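Lombricine kinase (Urechis caupo, PDB 3JPZ) catalyses the reversible transfer of a phosphoryl group between ATP and the guanidino compound lombricine, as a member of the phosphagen kinase family. Local coordinates at residues 106-111 / 339-344; 123-128 / 255-260; 127-132 / 265-270; 282-287 / 346-351. One frame throughout, in Å; residues are numbered along the deposited sequence.

Interaction 1 of 4, residues 106-111 / 339-344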
loop_
_atom_site.group_PDB
_atom_site.type_symbol
_atom_site.label_atom_id
_atom_site.label_comp_id
_atom_site.label_asym_id
_atom_site.label_seq_id
_atom_site.Cartn_x
_atom_site.Cartn_y
_atom_site.Cartn_z
ATOM N N GLY A 106 -18.156 -8.523 38.621
ATOM C CA GLY A 106 -18.113 -8.610 37.169
ATOM C C GLY A 106 -19.413 -8.992 36.480
ATOM O O GLY A 106 -19.384 -9.567 35.396
ATOM N N GLN A 107 -20.551 -8.704 37.105
ATOM C CA GLN A 107 -21.849 -8.926 36.473
ATOM C C GLN A 107 -22.665 -7.652 36.544
ATOM O O GLN A 107 -23.129 -7.265 37.615
ATOM C CB GLN A 107 -22.621 -10.054 37.151
ATOM C CG GLN A 107 -24.097 -10.111 36.741
ATOM C CD GLN A 107 -24.305 -10.466 35.268
ATOM O OE1 GLN A 107 -24.043 -11.593 34.846
ATOM N NE2 GLN A 107 -24.807 -9.512 34.490
ATOM N N PHE A 108 -22.837 -7.005 35.400
ATOM C CA PHE A 108 -23.550 -5.746 35.363
ATOM C C PHE A 108 -25.039 -5.974 35.280
ATOM O O PHE A 108 -25.504 -7.028 34.854
ATOM C CB PHE A 108 -23.124 -4.916 34.164
ATOM C CG PHE A 108 -21.675 -4.594 34.135
ATOM C CD1 PHE A 108 -20.884 -5.034 33.089
ATOM C CD2 PHE A 108 -21.098 -3.842 35.141
ATOM C CE1 PHE A 108 -19.551 -4.723 33.051
ATOM C CE2 PHE A 108 -19.760 -3.535 35.104
ATOM C CZ PHE A 108 -18.989 -3.974 34.063
ATOM N N ASP A 109 -25.765 -4.948 35.697
ATOM C CA ASP A 109 -27.188 -4.856 35.522
ATOM C C ASP A 109 -27.439 -4.798 34.027
ATOM O O ASP A 109 -26.987 -3.881 33.337
ATOM C CB ASP A 109 -27.698 -3.589 36.234
ATOM C CG ASP A 109 -29.202 -3.461 36.203
ATOM O OD1 ASP A 109 -29.811 -4.063 35.304
ATOM O OD2 ASP A 109 -29.772 -2.736 37.058
ATOM N N GLU A 110 -28.151 -5.792 33.516
ATOM C CA GLU A 110 -28.294 -5.923 32.081
ATOM C C GLU A 110 -29.382 -5.020 31.517
ATOM O O GLU A 110 -29.589 -4.995 30.323
ATOM C CB GLU A 110 -28.514 -7.385 31.701
ATOM C CG GLU A 110 -27.307 -8.221 32.047
ATOM C CD GLU A 110 -27.483 -9.696 31.787
ATOM O OE1 GLU A 110 -28.633 -10.146 31.588
ATOM O OE2 GLU A 110 -26.458 -10.407 31.798
ATOM N N LYS A 111 -30.048 -4.256 32.373
ATOM C CA LYS A 111 -30.899 -3.168 31.897
ATOM C C LYS A 111 -30.024 -2.075 31.288
ATOM O O LYS A 111 -30.472 -1.278 30.463
ATOM C CB LYS A 111 -31.736 -2.594 33.038
ATOM C CG LYS A 111 -32.839 -3.528 33.519
ATOM C CD LYS A 111 -33.731 -2.870 34.565
ATOM C CE LYS A 111 -33.022 -2.685 35.885
ATOM N NZ LYS A 111 -32.580 -3.977 36.444
ATOM N N LEU A 339 -10.910 -2.471 36.200
ATOM C CA LEU A 339 -11.011 -1.036 35.961
ATOM C C LEU A 339 -12.259 -0.727 35.140
ATOM O O LEU A 339 -12.928 0.280 35.364
ATOM C CB LEU A 339 -9.761 -0.514 35.242
ATOM C CG LEU A 339 -9.862 0.934 34.741
ATOM C CD1 LEU A 339 -9.924 1.899 35.917
ATOM C CD2 LEU A 339 -8.702 1.277 33.828
ATOM N N LEU A 340 -12.570 -1.601 34.189
ATOM C CA LEU A 340 -13.775 -1.461 33.379
ATOM C C LEU A 340 -15.006 -1.705 34.233
ATOM O O LEU A 340 -15.980 -0.954 34.192
ATOM C CB LEU A 340 -13.772 -2.458 32.220
ATOM C CG LEU A 340 -15.037 -2.454 31.361
ATOM C CD1 LEU A 340 -15.074 -1.239 30.458
ATOM C CD2 LEU A 340 -15.119 -3.714 30.529
ATOM N N ILE A 341 -14.962 -2.778 35.004
ATOM C CA ILE A 341 -16.034 -3.081 35.936
ATOM C C ILE A 341 -16.316 -1.864 36.823
ATOM O O ILE A 341 -17.446 -1.424 36.932
ATOM C CB ILE A 341 -15.676 -4.293 36.802
ATOM C CG1 ILE A 341 -15.641 -5.552 35.943
ATOM C CG2 ILE A 341 -16.671 -4.458 37.907
ATOM C CD1 ILE A 341 -15.058 -6.749 36.628
ATOM N N ASP A 342 -15.276 -1.310 37.436
ATOM C CA ASP A 342 -15.454 -0.204 38.370
ATOM C C ASP A 342 -15.980 1.037 37.665
ATOM O O ASP A 342 -16.854 1.725 38.175
ATOM C CB ASP A 342 -14.136 0.132 39.070
ATOM C CG ASP A 342 -13.652 -0.982 39.959
ATOM O OD1 ASP A 342 -14.458 -1.885 40.286
ATOM O OD2 ASP A 342 -12.466 -0.945 40.336
ATOM N N GLY A 343 -15.436 1.324 36.496
ATOM C CA GLY A 343 -15.828 2.502 35.751
ATOM C C GLY A 343 -17.260 2.390 35.274
ATOM O O GLY A 343 -18.021 3.350 35.350
ATOM N N VAL A 344 -17.631 1.208 34.798
ATOM C CA VAL A 344 -18.952 1.011 34.214
ATOM C C VAL A 344 -20.016 1.029 35.301
ATOM O O VAL A 344 -21.105 1.581 35.117
ATOM C CB VAL A 344 -19.032 -0.304 33.426
ATOM C CG1 VAL A 344 -20.475 -0.598 33.018
ATOM C CG2 VAL A 344 -18.118 -0.240 32.204
#
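Phe-108 meets helix 333-355 with the far end of its ring and touches the helix backbone as well as side chains: CZ stands 3.6 Å from Ile-341 CA. The carbonyl O of Ile-341 lies in the plane of the ring at its edge, 3.6 Å from Phe-108 CE2, where the slightly positive rim suits an oxygen. One face of the same ring is covered by Val-344. Its CG1 stands 3.8 Å from the ring centroid and 18° off the normal, a CH-pi contact, and the two side chains cross at about a right angle. Val-344 CG1 is anti to its own backbone N (chi1 171°), which brings this methyl over the ring. A flat phenyl group therefore fits here twice, by its rim and by its face. Gly-106 adds a second point of contact. Without a side chain, it lets Ile-341 CD1 come to 3.6 Å from its CA. The loop itself is held by backbone hydrogen bonds of Gly-106 with Lys-234 and of Phe-108 with Gly-231. Phe-108 and Val-344 both also pack on Val-113 and on Val-282, a residue of the predicted ATP site. This is the packing of a long C-terminal helix against the antiparallel sheet of the phosphagen kinase catalytic domain, with the loop that leads into strand 113-122 wedged at its side.

Interaction 2 of 4, residues 123-128 / 255-260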
loop_
_atom_site.group_PDB
_atom_site.type_symbol
_atom_site.label_atom_id
_atom_site.label_comp_id
_atom_site.label_asym_id
_atom_site.label_seq_id
_atom_site.Cartn_x
_atom_site.Cartn_y
_atom_site.Cartn_z
ATOM N N GLY A 123 1.125 -12.759 19.188
ATOM C CA GLY A 123 2.060 -13.144 18.148
ATOM C C GLY A 123 2.563 -14.552 18.417
ATOM O O GLY A 123 2.557 -15.010 19.558
ATOM N N ILE A 124 2.976 -15.247 17.364
ATOM C CA ILE A 124 3.546 -16.581 17.500
ATOM C C ILE A 124 5.063 -16.474 17.393
ATOM O O ILE A 124 5.592 -16.073 16.361
ATOM C CB ILE A 124 2.996 -17.521 16.413
ATOM C CG1 ILE A 124 1.461 -17.445 16.363
ATOM C CG2 ILE A 124 3.456 -18.955 16.651
ATOM C CD1 ILE A 124 0.768 -17.820 17.670
ATOM N N ARG A 125 5.766 -16.802 18.470
ATOM C CA ARG A 125 7.212 -16.615 18.518
ATOM C C ARG A 125 7.899 -17.397 17.403
ATOM O O ARG A 125 7.476 -18.500 17.048
ATOM C CB ARG A 125 7.771 -17.022 19.885
ATOM C CG ARG A 125 9.288 -16.950 19.976
ATOM C CD ARG A 125 9.753 -16.904 21.420
ATOM N NE ARG A 125 9.465 -15.616 22.042
ATOM C CZ ARG A 125 9.451 -15.402 23.354
ATOM N NH1 ARG A 125 9.703 -16.392 24.199
ATOM N NH2 ARG A 125 9.183 -14.198 23.824
ATOM N N GLY A 126 8.947 -16.803 16.844
ATOM C CA GLY A 126 9.664 -17.392 15.733
ATOM C C GLY A 126 9.221 -16.869 14.379
ATOM O O GLY A 126 9.869 -17.154 13.372
ATOM N N LEU A 127 8.137 -16.096 14.344
ATOM C CA LEU A 127 7.534 -15.706 13.076
ATOM C C LEU A 127 7.278 -14.204 12.973
ATOM O O LEU A 127 6.767 -13.576 13.902
ATOM C CB LEU A 127 6.224 -16.448 12.875
ATOM C CG LEU A 127 6.353 -17.973 12.896
ATOM C CD1 LEU A 127 4.987 -18.612 12.983
ATOM C CD2 LEU A 127 7.097 -18.460 11.670
ATOM N N CYS A 128 7.611 -13.643 11.816
ATOM C CA CYS A 128 7.480 -12.208 11.616
ATOM C C CYS A 128 6.031 -11.768 11.671
ATOM O O CYS A 128 5.138 -12.462 11.209
ATOM C CB CYS A 128 8.109 -11.798 10.283
ATOM S SG CYS A 128 9.905 -11.715 10.353
ATOM N N GLY A 255 5.834 -26.959 19.732
ATOM C CA GLY A 255 7.023 -26.184 20.041
ATOM C C GLY A 255 6.838 -24.692 19.844
ATOM O O GLY A 255 7.795 -23.959 19.585
ATOM N N ARG A 256 5.603 -24.236 19.986
ATOM C CA ARG A 256 5.280 -22.838 19.735
ATOM C C ARG A 256 4.782 -22.150 21.003
ATOM O O ARG A 256 4.312 -22.802 21.935
ATOM C CB ARG A 256 4.240 -22.737 18.620
ATOM C CG ARG A 256 4.771 -23.094 17.232
ATOM C CD ARG A 256 5.841 -22.114 16.758
ATOM N NE ARG A 256 6.215 -22.321 15.358
ATOM C CZ ARG A 256 7.198 -21.670 14.742
ATOM N NH1 ARG A 256 7.917 -20.767 15.398
ATOM N NH2 ARG A 256 7.462 -21.921 13.466
ATOM N N GLU A 257 4.887 -20.827 21.032
ATOM C CA GLU A 257 4.515 -20.061 22.215
ATOM C C GLU A 257 4.204 -18.619 21.837
ATOM O O GLU A 257 4.764 -18.082 20.878
ATOM C CB GLU A 257 5.661 -20.095 23.226
ATOM C CG GLU A 257 6.978 -19.548 22.685
ATOM C CD GLU A 257 8.166 -19.931 23.552
ATOM O OE1 GLU A 257 8.023 -20.851 24.385
ATOM O OE2 GLU A 257 9.246 -19.320 23.398
ATOM N N TYR A 258 3.300 -17.992 22.581
ATOM C CA TYR A 258 3.021 -16.578 22.374
ATOM C C TYR A 258 4.302 -15.772 22.565
ATOM O O TYR A 258 5.117 -16.087 23.426
ATOM C CB TYR A 258 1.960 -16.072 23.361
ATOM C CG TYR A 258 0.609 -16.750 23.268
ATOM C CD1 TYR A 258 0.105 -17.184 22.052
ATOM C CD2 TYR A 258 -0.180 -16.914 24.401
ATOM C CE1 TYR A 258 -1.132 -17.793 21.969
ATOM C CE2 TYR A 258 -1.421 -17.514 24.329
ATOM C CZ TYR A 258 -1.893 -17.950 23.111
ATOM O OH TYR A 258 -3.128 -18.541 23.038
ATOM N N MET A 259 4.479 -14.724 21.767
ATOM C CA MET A 259 5.552 -13.773 22.003
ATOM C C MET A 259 5.251 -13.000 23.270
ATOM O O MET A 259 4.206 -12.357 23.381
ATOM C CB MET A 259 5.653 -12.774 20.853
ATOM C CG MET A 259 6.069 -13.371 19.533
ATOM S SD MET A 259 5.954 -12.107 18.258
ATOM C CE MET A 259 6.080 -13.111 16.786
ATOM N N TRP A 260 6.179 -13.040 24.214
ATOM C CA TRP A 260 5.987 -12.388 25.500
ATOM C C TRP A 260 7.326 -12.192 26.177
ATOM O O TRP A 260 8.135 -13.119 26.249
ATOM C CB TRP A 260 5.095 -13.250 26.394
ATOM C CG TRP A 260 4.917 -12.707 27.783
ATOM C CD1 TRP A 260 3.928 -11.866 28.215
ATOM C CD2 TRP A 260 5.747 -12.970 28.925
ATOM N NE1 TRP A 260 4.093 -11.594 29.551
ATOM C CE2 TRP A 260 5.203 -12.254 30.009
ATOM C CE3 TRP A 260 6.900 -13.734 29.133
ATOM C CZ2 TRP A 260 5.769 -12.281 31.285
ATOM C CZ3 TRP A 260 7.460 -13.762 30.404
ATOM C CH2 TRP A 260 6.893 -13.042 31.461
HETATM O O HOH W 1 2.163 -11.841 21.907
HETATM O O HOH W 2 9.546 -19.777 13.012
#
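Gly-123 O and Arg-125 N pair with backbone groups of the 255-260 segment, either side of a single beta bridge between Ile-124 and Tyr-258. Met-259 N donates to Gly-123 O at 2.9 Å, and Arg-125 N donates to Glu-257 O at 2.9 Å with an N-H...O angle of 167°. Gly-123 N and Met-259 O share water 1, which accepts from the first and donates to the second. The Arg-125 guanidinium is gripped by several acceptors: NH1 makes a salt bridge to Glu-257 OE2 at 3.1 Å, the guanidinium and carboxylate planes standing 82° apart, while NH2 donates to Trp-260 O at 2.9 Å and forms a further salt bridge with Glu-66. An arginine suits this place because its separate N-H groups serve all three acceptors. The 123-128 segment folds into a type II beta turn from Ile-124 to Leu-127, with Gly-126 at the positive-phi position usual for glycine; the partner segment leaves helix 233-252 through a Schellman motif at Gly-255. Arg-256 reaches back over the turn. Its NH1 makes a weak bond to Arg-125 O, 2.8 Å long but bent to 120°, and its NH2 donates to water 2, which in turn donates to Gly-126 O at 2.7 Å. Leu-127 CD1 lies over the centre of the Arg-256 guanidinium, 4.1 Å above its plane, and Phe-3 of the second subunit packs on both residues.

Interaction 3 of 4, residues 127-132 / 265-270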
loop_
_atom_site.group_PDB
_atom_site.type_symbol
_atom_site.label_atom_id
_atom_site.label_comp_id
_atom_site.label_asym_id
_atom_site.label_seq_id
_atom_site.Cartn_x
_atom_site.Cartn_y
_atom_site.Cartn_z
ATOM N N LEU A 127 8.137 -16.096 14.344
ATOM C CA LEU A 127 7.534 -15.706 13.076
ATOM C C LEU A 127 7.278 -14.204 12.973
ATOM O O LEU A 127 6.767 -13.576 13.902
ATOM C CB LEU A 127 6.224 -16.448 12.875
ATOM C CG LEU A 127 6.353 -17.973 12.896
ATOM C CD1 LEU A 127 4.987 -18.612 12.983
ATOM C CD2 LEU A 127 7.097 -18.460 11.670
ATOM N N CYS A 128 7.611 -13.643 11.816
ATOM C CA CYS A 128 7.480 -12.208 11.616
ATOM C C CYS A 128 6.031 -11.768 11.671
ATOM O O CYS A 128 5.138 -12.462 11.209
ATOM C CB CYS A 128 8.109 -11.798 10.283
ATOM S SG CYS A 128 9.905 -11.715 10.353
ATOM N N TYR A 129 5.814 -10.601 12.257
ATOM C CA TYR A 129 4.540 -9.915 12.159
ATOM C C TYR A 129 4.154 -9.634 10.707
ATOM O O TYR A 129 4.994 -9.665 9.812
ATOM C CB TYR A 129 4.629 -8.592 12.907
ATOM C CG TYR A 129 4.866 -8.729 14.389
ATOM C CD1 TYR A 129 4.024 -9.501 15.185
ATOM C CD2 TYR A 129 5.906 -8.054 15.003
ATOM C CE1 TYR A 129 4.233 -9.609 16.546
ATOM C CE2 TYR A 129 6.124 -8.161 16.356
ATOM C CZ TYR A 129 5.283 -8.940 17.123
ATOM O OH TYR A 129 5.503 -9.029 18.474
ATOM N N PRO A 130 2.873 -9.327 10.475
ATOM C CA PRO A 130 2.310 -8.998 9.158
ATOM C C PRO A 130 3.118 -8.003 8.317
ATOM O O PRO A 130 3.125 -8.130 7.101
ATOM C CB PRO A 130 0.950 -8.402 9.514
ATOM C CG PRO A 130 0.558 -9.140 10.748
ATOM C CD PRO A 130 1.835 -9.350 11.518
ATOM N N PRO A 131 3.778 -7.018 8.943
ATOM C CA PRO A 131 4.514 -6.088 8.082
ATOM C C PRO A 131 5.658 -6.751 7.314
ATOM O O PRO A 131 5.947 -6.314 6.198
ATOM C CB PRO A 131 5.057 -5.040 9.071
ATOM C CG PRO A 131 4.151 -5.141 10.265
ATOM C CD PRO A 131 3.815 -6.610 10.354
ATOM N N SER A 132 6.272 -7.787 7.886
ATOM C CA SER A 132 7.507 -8.349 7.344
ATOM C C SER A 132 7.453 -9.850 7.057
ATOM O O SER A 132 8.420 -10.414 6.563
ATOM C CB SER A 132 8.658 -8.088 8.312
ATOM O OG SER A 132 8.852 -6.700 8.505
ATOM N N GLY A 265 5.422 -7.405 28.332
ATOM C CA GLY A 265 4.310 -8.331 28.309
ATOM C C GLY A 265 4.165 -8.912 26.922
ATOM O O GLY A 265 5.152 -9.281 26.286
ATOM N N TYR A 266 2.934 -8.984 26.438
ATOM C CA TYR A 266 2.691 -9.593 25.143
ATOM C C TYR A 266 3.101 -8.662 24.023
ATOM O O TYR A 266 2.725 -7.486 23.990
ATOM C CB TYR A 266 1.234 -10.041 25.009
ATOM C CG TYR A 266 0.957 -11.225 25.896
ATOM C CD1 TYR A 266 1.564 -12.452 25.648
ATOM C CD2 TYR A 266 0.135 -11.111 27.009
ATOM C CE1 TYR A 266 1.341 -13.534 26.467
ATOM C CE2 TYR A 266 -0.098 -12.189 27.833
ATOM C CZ TYR A 266 0.511 -13.402 27.556
ATOM O OH TYR A 266 0.286 -14.486 28.370
ATOM N N LEU A 267 3.896 -9.206 23.115
ATOM C CA LEU A 267 4.450 -8.427 22.030
ATOM C C LEU A 267 3.519 -8.458 20.836
ATOM O O LEU A 267 2.977 -9.499 20.475
ATOM C CB LEU A 267 5.828 -8.965 21.655
ATOM C CG LEU A 267 6.911 -8.756 22.716
ATOM C CD1 LEU A 267 8.049 -9.746 22.517
ATOM C CD2 LEU A 267 7.431 -7.323 22.696
ATOM N N CYS A 268 3.336 -7.291 20.235
ATOM C CA CYS A 268 2.543 -7.145 19.030
ATOM C C CYS A 268 3.296 -6.177 18.127
ATOM O O CYS A 268 4.264 -5.570 18.557
ATOM C CB CYS A 268 1.173 -6.589 19.388
ATOM S SG CYS A 268 1.303 -5.090 20.372
ATOM N N ALA A 269 2.869 -6.031 16.880
ATOM C CA ALA A 269 3.617 -5.217 15.937
ATOM C C ALA A 269 3.473 -3.746 16.292
ATOM O O ALA A 269 4.427 -2.987 16.205
ATOM C CB ALA A 269 3.148 -5.473 14.519
ATOM N N CYS A 270 2.281 -3.341 16.703
ATOM C CA CYS A 270 2.059 -1.944 17.052
ATOM C C CYS A 270 2.257 -1.742 18.543
ATOM O O CYS A 270 1.615 -2.409 19.352
ATOM C CB CYS A 270 0.671 -1.484 16.658
ATOM S SG CYS A 270 0.341 0.259 17.086
#
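Tyr-129 lays one face of its ring along the backbone of Cys-268 and Ala-269, in loop-to-loop packing within the phosphagen kinase fold: the loop after strand 113-122 meets the chain that follows strand 265-266. The side chain starts at CB, 3.8 Å from Ala-269 CB. CG comes to 3.7 Å from the same methyl, which sits over the ring in a CH-pi contact 28° off the normal; a residue as small as alanine allows the backbone behind it to come close too. Further out, CD2 faces Ala-269 CA while CE1 approaches Ala-269 N, which lies 3.7 Å above the plane over the ring centre. CZ reaches Cys-268 C at 3.5 Å. Just after Tyr-129 the chain turns through Pro-130 and Pro-131, Ser-132 N donating to Tyr-129 O, and Pro-131 CD adds a looser contact to Ala-269 CB. The backbone of Ala-269 is hydrogen-bonded in turn to that of Ala-63. At the tip, Tyr-129 OH touches Leu-267 CB at 3.2 Å; Cys-268 N is 3.3 Å from this oxygen, but the angle is too poor for a hydrogen bond.

Interaction 4 of 4, residues 282-287 / 346-351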
loop_
_atom_site.group_PDB
_atom_site.type_symbol
_atom_site.label_atom_id
_atom_site.label_comp_id
_atom_site.label_asym_id
_atom_site.label_seq_id
_atom_site.Cartn_x
_atom_site.Cartn_y
_atom_site.Cartn_z
ATOM N N VAL A 282 -17.835 -2.902 27.233
ATOM C CA VAL A 282 -19.236 -3.242 27.328
ATOM C C VAL A 282 -19.961 -2.314 26.378
ATOM O O VAL A 282 -19.446 -1.257 26.009
ATOM C CB VAL A 282 -19.841 -2.990 28.718
ATOM C CG1 VAL A 282 -19.079 -3.709 29.792
ATOM C CG2 VAL A 282 -19.922 -1.483 28.989
ATOM N N HIS A 283 -21.158 -2.703 25.980
ATOM C CA HIS A 283 -22.092 -1.751 25.414
ATOM C C HIS A 283 -22.997 -1.380 26.559
ATOM O O HIS A 283 -23.583 -2.253 27.176
ATOM C CB HIS A 283 -22.882 -2.392 24.281
ATOM C CG HIS A 283 -22.143 -2.421 22.984
ATOM N ND1 HIS A 283 -22.757 -2.704 21.786
ATOM C CD2 HIS A 283 -20.846 -2.173 22.695
ATOM C CE1 HIS A 283 -21.866 -2.641 20.813
ATOM N NE2 HIS A 283 -20.699 -2.318 21.338
ATOM N N VAL A 284 -23.096 -0.096 26.873
ATOM C CA VAL A 284 -23.904 0.312 28.014
ATOM C C VAL A 284 -24.778 1.514 27.690
ATOM O O VAL A 284 -24.320 2.510 27.125
ATOM C CB VAL A 284 -23.026 0.591 29.262
ATOM C CG1 VAL A 284 -21.939 1.595 28.945
ATOM C CG2 VAL A 284 -23.895 1.056 30.430
ATOM N N GLN A 285 -26.050 1.401 28.056
ATOM C CA GLN A 285 -27.024 2.443 27.789
ATOM C C GLN A 285 -26.984 3.527 28.862
ATOM O O GLN A 285 -27.095 3.242 30.054
ATOM C CB GLN A 285 -28.415 1.823 27.717
ATOM C CG GLN A 285 -29.474 2.724 27.108
ATOM C CD GLN A 285 -30.743 1.972 26.796
ATOM O OE1 GLN A 285 -31.330 2.140 25.727
ATOM N NE2 GLN A 285 -31.167 1.122 27.720
ATOM N N LEU A 286 -26.844 4.774 28.421
ATOM C CA LEU A 286 -26.703 5.909 29.313
ATOM C C LEU A 286 -27.557 7.070 28.824
ATOM O O LEU A 286 -27.039 8.081 28.365
ATOM C CB LEU A 286 -25.241 6.347 29.354
ATOM C CG LEU A 286 -24.236 5.280 29.789
ATOM C CD1 LEU A 286 -22.814 5.767 29.561
ATOM C CD2 LEU A 286 -24.462 4.909 31.244
ATOM N N HIS A 287 -28.867 6.924 28.924
ATOM C CA HIS A 287 -29.771 7.952 28.427
ATOM C C HIS A 287 -29.448 9.313 29.029
ATOM O O HIS A 287 -29.210 10.277 28.317
ATOM C CB HIS A 287 -31.224 7.575 28.726
ATOM C CG HIS A 287 -31.697 6.364 27.982
ATOM N ND1 HIS A 287 -31.712 6.294 26.605
ATOM C CD2 HIS A 287 -32.188 5.180 28.423
ATOM C CE1 HIS A 287 -32.182 5.117 26.231
ATOM N NE2 HIS A 287 -32.482 4.425 27.315
ATOM N N LYS A 346 -19.810 2.736 37.996
ATOM C CA LYS A 346 -19.970 4.144 38.363
ATOM C C LYS A 346 -20.861 4.873 37.364
ATOM O O LYS A 346 -21.715 5.674 37.751
ATOM C CB LYS A 346 -18.609 4.854 38.463
ATOM C CG LYS A 346 -17.677 4.237 39.506
ATOM C CD LYS A 346 -16.375 5.017 39.672
ATOM C CE LYS A 346 -15.289 4.146 40.312
ATOM N NZ LYS A 346 -13.924 4.750 40.243
ATOM N N LEU A 347 -20.640 4.614 36.079
ATOM C CA LEU A 347 -21.458 5.192 35.031
ATOM C C LEU A 347 -22.922 4.880 35.301
ATOM O O LEU A 347 -23.780 5.758 35.231
ATOM C CB LEU A 347 -21.036 4.649 33.668
ATOM C CG LEU A 347 -19.647 5.096 33.212
ATOM C CD1 LEU A 347 -19.129 4.248 32.054
ATOM C CD2 LEU A 347 -19.650 6.567 32.849
ATOM N N ILE A 348 -23.195 3.621 35.627
ATOM C CA ILE A 348 -24.550 3.181 35.943
ATOM C C ILE A 348 -25.092 3.852 37.207
ATOM O O ILE A 348 -26.243 4.263 37.232
ATOM C CB ILE A 348 -24.608 1.648 36.113
ATOM C CG1 ILE A 348 -24.378 0.957 34.767
ATOM C CG2 ILE A 348 -25.951 1.224 36.689
ATOM C CD1 ILE A 348 -24.016 -0.509 34.891
ATOM N N ASP A 349 -24.263 3.962 38.246
ATOM C CA ASP A 349 -24.654 4.657 39.472
ATOM C C ASP A 349 -25.123 6.078 39.144
ATOM O O ASP A 349 -26.111 6.567 39.682
ATOM C CB ASP A 349 -23.489 4.731 40.466
ATOM C CG ASP A 349 -23.130 3.385 41.060
ATOM O OD1 ASP A 349 -23.904 2.424 40.888
ATOM O OD2 ASP A 349 -22.068 3.293 41.712
ATOM N N MET A 350 -24.411 6.737 38.245
ATOM C CA MET A 350 -24.749 8.113 37.890
ATOM C C MET A 350 -26.005 8.126 37.044
ATOM O O MET A 350 -26.847 9.013 37.178
ATOM C CB MET A 350 -23.611 8.763 37.116
ATOM C CG MET A 350 -22.328 8.896 37.892
ATOM S SD MET A 350 -21.001 9.457 36.811
ATOM C CE MET A 350 -19.710 9.774 37.997
ATOM N N GLU A 351 -26.127 7.138 36.161
ATOM C CA GLU A 351 -27.298 7.048 35.306
ATOM C C GLU A 351 -28.541 6.938 36.181
ATOM O O GLU A 351 -29.503 7.675 35.994
ATOM C CB GLU A 351 -27.195 5.846 34.364
ATOM C CG GLU A 351 -28.335 5.726 33.375
ATOM C CD GLU A 351 -28.504 6.960 32.503
ATOM O OE1 GLU A 351 -27.496 7.553 32.058
ATOM O OE2 GLU A 351 -29.662 7.324 32.245
#
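Leu-286 and Glu-351 bring the two backbones closest, their CA atoms 6.1 Å apart, just where strand 279-285 has ended and the chain turns away. The 346-351 segment is regular helix throughout. This is a helix packed on an antiparallel sheet: helix 333-355 lies against the face of the catalytic-domain sheet that bears Val-284. The strand's alternation separates two environments, because His-283, part of the predicted ATP site, is turned from the helix and touches Ser-115 and Thr-309, whereas Val-284 points at it. Branched aliphatic residues suit this buried seam. Val-284 CG2 lies 4.4 Å from Ile-348 CG1, a loose contact, and Leu-286 extends CD2 to 4.2 Å from Leu-347 CB. Leu-286 also packs on Phe-295, and Leu-347 on Ile-298, so helix 295-301 borders the same apolar patch. The acidic side chain has a different task. Glu-351 leaves its helix with CG anti to the backbone N (chi1 -176°) and then bends at chi2 (57°), which swings the carboxylate to the turn after the strand. There OE2 accepts from Gln-288 N and OE1 from Leu-289 N, so both oxygens of a buried carboxylate are paired with backbone N-H groups. His-287 stands beside it but gives its ND1 to a hydrogen bond with Asp-319. The carboxylate also rests on the first residue past the strand, Glu-351 OE1 lying 3.3 Å from Leu-286 C and 3.7 Å from Leu-286 CB.

From the N terminus, residues 106-111 open interaction 1, and the loop after strand 113-122 then opens interactions 2 and 3, which share Leu-127 and Cys-128. Interaction 2 closes at 255-260 and interaction 3 at 265-270, both within the longer loop of interaction 1. Strand 279-285 next opens interaction 4. Interaction 1 closes at 339-344 before interaction 4 does at 346-351, so these two cross, and they touch through Phe-108 and Val-282. Interactions 2 and 3, across the chain's centre, adjoin through Met-259, their centres about 33 and 32 Å from that of interaction 1. Interactions 1 and 4 tie helix 333-355 to the 106-111 loop and strand 279-285; the others join loops beyond strand 113-122 and helix 233-252.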